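Local coordinates for protein type III Pentaketide Synthase (PDB 3EUO) that probably works as an acyltransferase of the chalcone and stilbene synthase family, a fungal type III polyketide synthase that builds pentaketides, at residues P34-V39 / S183-I188; P65-V70 / D246-K251. One frame throughout, in Å; residues are numbered along the deposited sequence.

Contact 1. Residues P34-V39 / S183-I188; sequences PAMKKV and SELESI
Ile188 and Met36 meet at the centre of a helix-to-helix packing in which helix 34-42 lies against helix 181-191, both within the N-terminal half of a thiolase-like fold. The two short axes come within 10.0 Å and run at 132°, nearer antiparallel than parallel; no hydrogen bond crosses between the segments, and the helices meet mainly through apolar side chains.

Ile188 serves three partners with its two branches. Its CG2 lies against the turn of the opposing helix, 3.7 Å from the backbone N of Met36, and also touches Ala35 CB at 4.0 Å; the small methyl of Ala35 lets the branch come this close to the main chain. The other branch ends in CD1, which meets Val39 tip to tip, 3.9 Å from Val39 CG1, with CG2 of the valine equally near. A beta-branched residue suits this place because it sends one arm to the main chain at Met36 and the other to the end of Val39. Cut back to alanine, this position would lose both CG2 and CD1, which would probably open a gap beside Ala35 and Val39 and free the Met36 methyl to turn.

The unbranched side chain of Met36 reaches both Leu185 and Ile188. Its CG stands anti to the backbone N (chi1 -169°), and bends at chi2 and chi3 turn its end toward 183-188, where it crosses the two at about a right angle. Met36 SD rests 3.6 Å from Leu185 CD2, while Met36 CE lies 3.8 Å from Ile188 CG2.

Around these side chains, Ile198 of helix 197-200 touches Val39, Leu185 and Ile188, and Ser26 of helix 20-29 packs on Met36 and Leu185. The methionine's end also reaches main chain: Met36 CE sits 3.6 Å from Leu185 O.

Contact 2. Residues P65-V70 / D246-K251; sequences PNPPTV and DPMGWK
A single water joins two backbone carbonyls across this contact, giving one hydrogen bond to Pro68 O (2.6 Å) and one to Met248 O (2.7 Å), so that two neighbouring acceptors are both satisfied. The setting is a type I beta turn, Asp246 to Gly249, at the tip of the hairpin of strands 241-246 and 249-254, pressed against the proline-rich loop leading into helix 70-96. Pro247 of this turn packs on Pro247 of the second subunit, which puts the contact at the dimer interface. Within the turn, Asp246 forms an Asx turn: its OD2 accepts from Met248 N, met on the anti side. Gly249 has phi 118° and psi -122°, at which a CB would jam against the carbonyl O of Met248.

The direct bond between segments comes from the start of the helix: Val70 N donates to Pro247 O at 2.9 Å, from above the carbonyl plane and bent to 142° at the hydrogen. The CA of Thr69, the N-cap residue, adds a CH...O contact to the same oxygen.

Apolar packing flanks these polar links. The extended chain of Met248 crosses the Pro67 ring obliquely, SD and CE both touching it, with Met248 CE 3.7 Å from Pro67 CG. Trp250, whose NE1 is hydrogen-bonded to Ser114 OG of the second subunit, brings its six-membered ring to Val70. Set anti to its backbone N, Val70 CG2 lies 3.9 Å from Trp250 CH2.

From the N terminus the chain passes through helix 34-42, then the loop at 65-70, before reaching helix 181-191 and finally the hairpin at 246-251. Contact 1 closes its loop at 183-188 and contact 2 at 246-251, and since 65-70 falls inside the first loop while 246-251 falls beyond it, the two cross. Contact 1 stays within the N-terminal half of the fold; contact 2 ties that half to the C-terminal one. Their centres lie about 15 Å apart, and helix 181-191 bridges them: Lys251 NZ probably donates hydrogen bonds to Ser183 OG and Ser187 OG, each at 2.8 Å.

Contact 1. Residues P34-V39 / S183-I188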
loop_
_atom_site.group_PDB
_atom_site.type_symbol
_atom_site.label_atom_id
_atom_site.label_comp_id
_atom_site.label_asym_id
_atom_site.label_seq_id
_atom_site.Cartn_x
_atom_site.Cartn_y
_atom_site.Cartn_z
ATOM N N PRO A 34 24.274 -29.719 -4.027
ATOM C CA PRO A 34 25.291 -28.665 -3.983
ATOM C C PRO A 34 24.761 -27.296 -3.548
ATOM O O PRO A 34 25.372 -26.646 -2.675
ATOM C CB PRO A 34 25.821 -28.626 -5.424
ATOM C CG PRO A 34 25.607 -30.027 -5.914
ATOM C CD PRO A 34 24.285 -30.426 -5.325
ATOM N N ALA A 35 23.631 -26.873 -4.112
ATOM C CA ALA A 35 23.058 -25.582 -3.739
ATOM C C ALA A 35 22.588 -25.571 -2.287
ATOM O O ALA A 35 22.813 -24.588 -1.573
ATOM C CB ALA A 35 21.931 -25.188 -4.677
ATOM N N MET A 36 21.960 -26.667 -1.843
ATOM C CA MET A 36 21.479 -26.740 -0.464
ATOM C C MET A 36 22.646 -26.702 0.508
ATOM O O MET A 36 22.587 -25.981 1.501
ATOM C CB MET A 36 20.608 -27.981 -0.222
ATOM C CG MET A 36 19.859 -27.950 1.127
ATOM S SD MET A 36 18.620 -26.624 1.325
ATOM C CE MET A 36 17.360 -27.188 0.160
ATOM N N LYS A 37 23.697 -27.483 0.235
ATOM C CA LYS A 37 24.909 -27.438 1.060
ATOM C C LYS A 37 25.489 -26.022 1.171
ATOM O O LYS A 37 25.856 -25.590 2.272
ATOM C CB LYS A 37 25.968 -28.429 0.558
ATOM C CG LYS A 37 25.719 -29.876 1.013
ATOM C CD LYS A 37 26.696 -30.875 0.361
ATOM C CE LYS A 37 28.156 -30.491 0.614
ATOM N NZ LYS A 37 29.120 -31.282 -0.215
ATOM N N LYS A 38 25.539 -25.299 0.051
ATOM C CA LYS A 38 26.015 -23.906 0.053
ATOM C C LYS A 38 25.160 -23.005 0.950
ATOM O O LYS A 38 25.695 -22.266 1.772
ATOM C CB LYS A 38 26.089 -23.307 -1.364
ATOM C CG LYS A 38 26.916 -24.075 -2.409
ATOM C CD LYS A 38 28.249 -24.586 -1.888
ATOM C CE LYS A 38 28.786 -25.722 -2.778
ATOM N NZ LYS A 38 28.147 -27.054 -2.494
ATOM N N VAL A 39 23.838 -23.066 0.797
ATOM C CA VAL A 39 22.939 -22.276 1.654
ATOM C C VAL A 39 23.111 -22.633 3.134
ATOM O O VAL A 39 23.230 -21.742 3.967
ATOM C CB VAL A 39 21.459 -22.407 1.218
ATOM C CG1 VAL A 39 20.514 -21.743 2.218
ATOM C CG2 VAL A 39 21.267 -21.825 -0.172
ATOM N N SER A 183 8.992 -22.826 0.901
ATOM C CA SER A 183 9.020 -22.269 -0.451
ATOM C C SER A 183 10.460 -22.011 -0.884
ATOM O O SER A 183 10.861 -22.343 -1.999
ATOM C CB SER A 183 8.230 -20.959 -0.501
ATOM O OG SER A 183 8.558 -20.222 -1.667
ATOM N N GLU A 184 11.235 -21.410 0.009
ATOM C CA GLU A 184 12.637 -21.125 -0.289
ATOM C C GLU A 184 13.433 -22.415 -0.479
ATOM O O GLU A 184 14.208 -22.533 -1.436
ATOM C CB GLU A 184 13.253 -20.221 0.784
ATOM C CG GLU A 184 12.792 -18.746 0.667
ATOM C CD GLU A 184 13.273 -18.083 -0.630
ATOM O OE1 GLU A 184 14.473 -18.225 -0.960
ATOM O OE2 GLU A 184 12.458 -17.425 -1.318
ATOM N N LEU A 185 13.219 -23.380 0.416
ATOM C CA LEU A 185 13.914 -24.661 0.341
ATOM C C LEU A 185 13.616 -25.373 -0.976
ATOM O O LEU A 185 14.500 -25.982 -1.579
ATOM C CB LEU A 185 13.540 -25.558 1.528
ATOM C CG LEU A 185 14.122 -25.201 2.902
ATOM C CD1 LEU A 185 13.497 -26.078 3.968
ATOM C CD2 LEU A 185 15.646 -25.365 2.908
ATOM N N GLU A 186 12.364 -25.287 -1.409
ATOM C CA GLU A 186 11.946 -25.915 -2.659
ATOM C C GLU A 186 12.674 -25.302 -3.849
ATOM O O GLU A 186 13.134 -26.016 -4.742
ATOM C CB GLU A 186 10.435 -25.799 -2.850
ATOM C CG GLU A 186 9.993 -26.360 -4.189
ATOM C CD GLU A 186 8.515 -26.628 -4.278
ATOM O OE1 GLU A 186 7.894 -26.122 -5.237
ATOM O OE2 GLU A 186 7.974 -27.349 -3.412
ATOM N N SER A 187 12.768 -23.977 -3.876
ATOM C CA SER A 187 13.499 -23.297 -4.946
ATOM C C SER A 187 14.994 -23.619 -4.924
ATOM O O SER A 187 15.596 -23.830 -5.976
ATOM C CB SER A 187 13.279 -21.787 -4.886
ATOM O OG SER A 187 11.950 -21.467 -5.243
ATOM N N ILE A 188 15.592 -23.659 -3.732
ATOM C CA ILE A 188 17.014 -24.017 -3.614
ATOM C C ILE A 188 17.261 -25.388 -4.240
ATOM O O ILE A 188 18.148 -25.556 -5.094
ATOM C CB ILE A 188 17.514 -24.008 -2.143
ATOM C CG1 ILE A 188 17.425 -22.600 -1.559
ATOM C CG2 ILE A 188 18.975 -24.524 -2.052
ATOM C CD1 ILE A 188 17.392 -22.564 -0.043
#

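Contact 2. Residues P65-V70 / D246-K251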
loop_
_atom_site.group_PDB
_atom_site.type_symbol
_atom_site.label_atom_id
_atom_site.label_comp_id
_atom_site.label_asym_id
_atom_site.label_seq_id
_atom_site.Cartn_x
_atom_site.Cartn_y
_atom_site.Cartn_z
ATOM N N PRO A 65 2.741 -31.786 3.027
ATOM C CA PRO A 65 3.406 -32.440 1.893
ATOM C C PRO A 65 4.121 -31.434 0.988
ATOM O O PRO A 65 5.248 -31.675 0.546
ATOM C CB PRO A 65 2.249 -33.112 1.151
ATOM C CG PRO A 65 1.244 -33.385 2.220
ATOM C CD PRO A 65 1.331 -32.210 3.152
ATOM N N ASN A 66 3.466 -30.305 0.745
ATOM C CA ASN A 66 4.023 -29.240 -0.071
ATOM C C ASN A 66 4.242 -28.005 0.789
ATOM O O ASN A 66 3.742 -27.949 1.912
ATOM C CB ASN A 66 3.059 -28.917 -1.213
ATOM C CG ASN A 66 2.702 -30.140 -2.034
ATOM O OD1 ASN A 66 3.563 -30.757 -2.661
ATOM N ND2 ASN A 66 1.419 -30.485 -2.049
ATOM N N PRO A 67 4.988 -27.008 0.271
ATOM C CA PRO A 67 5.017 -25.724 0.959
ATOM C C PRO A 67 3.596 -25.171 1.045
ATOM O O PRO A 67 2.765 -25.471 0.172
ATOM C CB PRO A 67 5.887 -24.853 0.038
ATOM C CG PRO A 67 6.762 -25.832 -0.683
ATOM C CD PRO A 67 5.841 -27.001 -0.932
ATOM N N PRO A 68 3.300 -24.390 2.097
ATOM C CA PRO A 68 1.970 -23.789 2.214
ATOM C C PRO A 68 1.706 -22.865 1.031
ATOM O O PRO A 68 2.632 -22.205 0.551
ATOM C CB PRO A 68 2.063 -22.967 3.506
ATOM C CG PRO A 68 3.540 -22.749 3.728
ATOM C CD PRO A 68 4.186 -24.000 3.212
ATOM N N THR A 69 0.471 -22.840 0.549
ATOM C CA THR A 69 0.099 -21.887 -0.496
ATOM C C THR A 69 0.017 -20.492 0.102
ATOM O O THR A 69 0.015 -20.330 1.334
ATOM C CB THR A 69 -1.262 -22.227 -1.151
ATOM O OG1 THR A 69 -2.328 -21.868 -0.258
ATOM C CG2 THR A 69 -1.338 -23.721 -1.493
ATOM N N VAL A 70 -0.071 -19.487 -0.771
ATOM C CA VAL A 70 -0.137 -18.105 -0.325
ATOM C C VAL A 70 -1.401 -17.860 0.519
ATOM O O VAL A 70 -1.381 -17.048 1.437
ATOM C CB VAL A 70 0.018 -17.116 -1.520
ATOM C CG1 VAL A 70 -1.109 -17.286 -2.537
ATOM C CG2 VAL A 70 0.147 -15.666 -1.036
ATOM N N ASP A 246 3.846 -15.360 -5.803
ATOM C CA ASP A 246 3.992 -16.763 -6.185
ATOM C C ASP A 246 2.851 -17.552 -5.558
ATOM O O ASP A 246 2.352 -17.166 -4.500
ATOM C CB ASP A 246 5.319 -17.307 -5.643
ATOM C CG ASP A 246 5.743 -18.592 -6.316
ATOM O OD1 ASP A 246 6.390 -18.518 -7.379
ATOM O OD2 ASP A 246 5.442 -19.681 -5.775
ATOM N N PRO A 247 2.411 -18.646 -6.207
ATOM C CA PRO A 247 1.438 -19.507 -5.516
ATOM C C PRO A 247 1.915 -19.999 -4.144
ATOM O O PRO A 247 1.088 -20.406 -3.323
ATOM C CB PRO A 247 1.243 -20.689 -6.479
ATOM C CG PRO A 247 2.326 -20.574 -7.498
ATOM C CD PRO A 247 2.691 -19.121 -7.573
ATOM N N MET A 248 3.227 -19.951 -3.900
ATOM C CA MET A 248 3.807 -20.348 -2.613
ATOM C C MET A 248 4.107 -19.185 -1.678
ATOM O O MET A 248 4.828 -19.371 -0.691
ATOM C CB MET A 248 5.133 -21.077 -2.823
ATOM C CG MET A 248 5.050 -22.338 -3.561
ATOM S SD MET A 248 6.618 -23.235 -3.469
ATOM C CE MET A 248 5.916 -24.732 -4.135
ATOM N N GLY A 249 3.602 -17.993 -2.001
ATOM C CA GLY A 249 3.895 -16.791 -1.215
ATOM C C GLY A 249 4.632 -15.755 -2.041
ATOM O O GLY A 249 4.125 -15.303 -3.069
ATOM N N TRP A 250 5.823 -15.373 -1.577
ATOM C CA TRP A 250 6.703 -14.478 -2.317
ATOM C C TRP A 250 8.112 -15.050 -2.361
ATOM O O TRP A 250 8.633 -15.523 -1.341
ATOM C CB TRP A 250 6.725 -13.069 -1.702
ATOM C CG TRP A 250 5.426 -12.332 -1.822
ATOM C CD1 TRP A 250 5.111 -11.362 -2.737
ATOM C CD2 TRP A 250 4.258 -12.504 -1.001
ATOM N NE1 TRP A 250 3.824 -10.922 -2.533
ATOM C CE2 TRP A 250 3.278 -11.607 -1.478
ATOM C CE3 TRP A 250 3.950 -13.322 0.098
ATOM C CZ2 TRP A 250 2.001 -11.508 -0.900
ATOM C CZ3 TRP A 250 2.676 -13.235 0.665
ATOM C CH2 TRP A 250 1.720 -12.327 0.164
ATOM N N LYS A 251 8.717 -15.011 -3.549
ATOM C CA LYS A 251 10.085 -15.488 -3.751
ATOM C C LYS A 251 11.079 -14.340 -3.694
ATOM O O LYS A 251 10.933 -13.340 -4.408
ATOM C CB LYS A 251 10.218 -16.200 -5.100
ATOM C CG LYS A 251 9.288 -17.399 -5.296
ATOM C CD LYS A 251 9.807 -18.652 -4.597
ATOM C CE LYS A 251 8.999 -19.858 -5.020
ATOM N NZ LYS A 251 9.332 -21.073 -4.213
HETATM O O HOH W 1 5.106 -21.492 0.989
#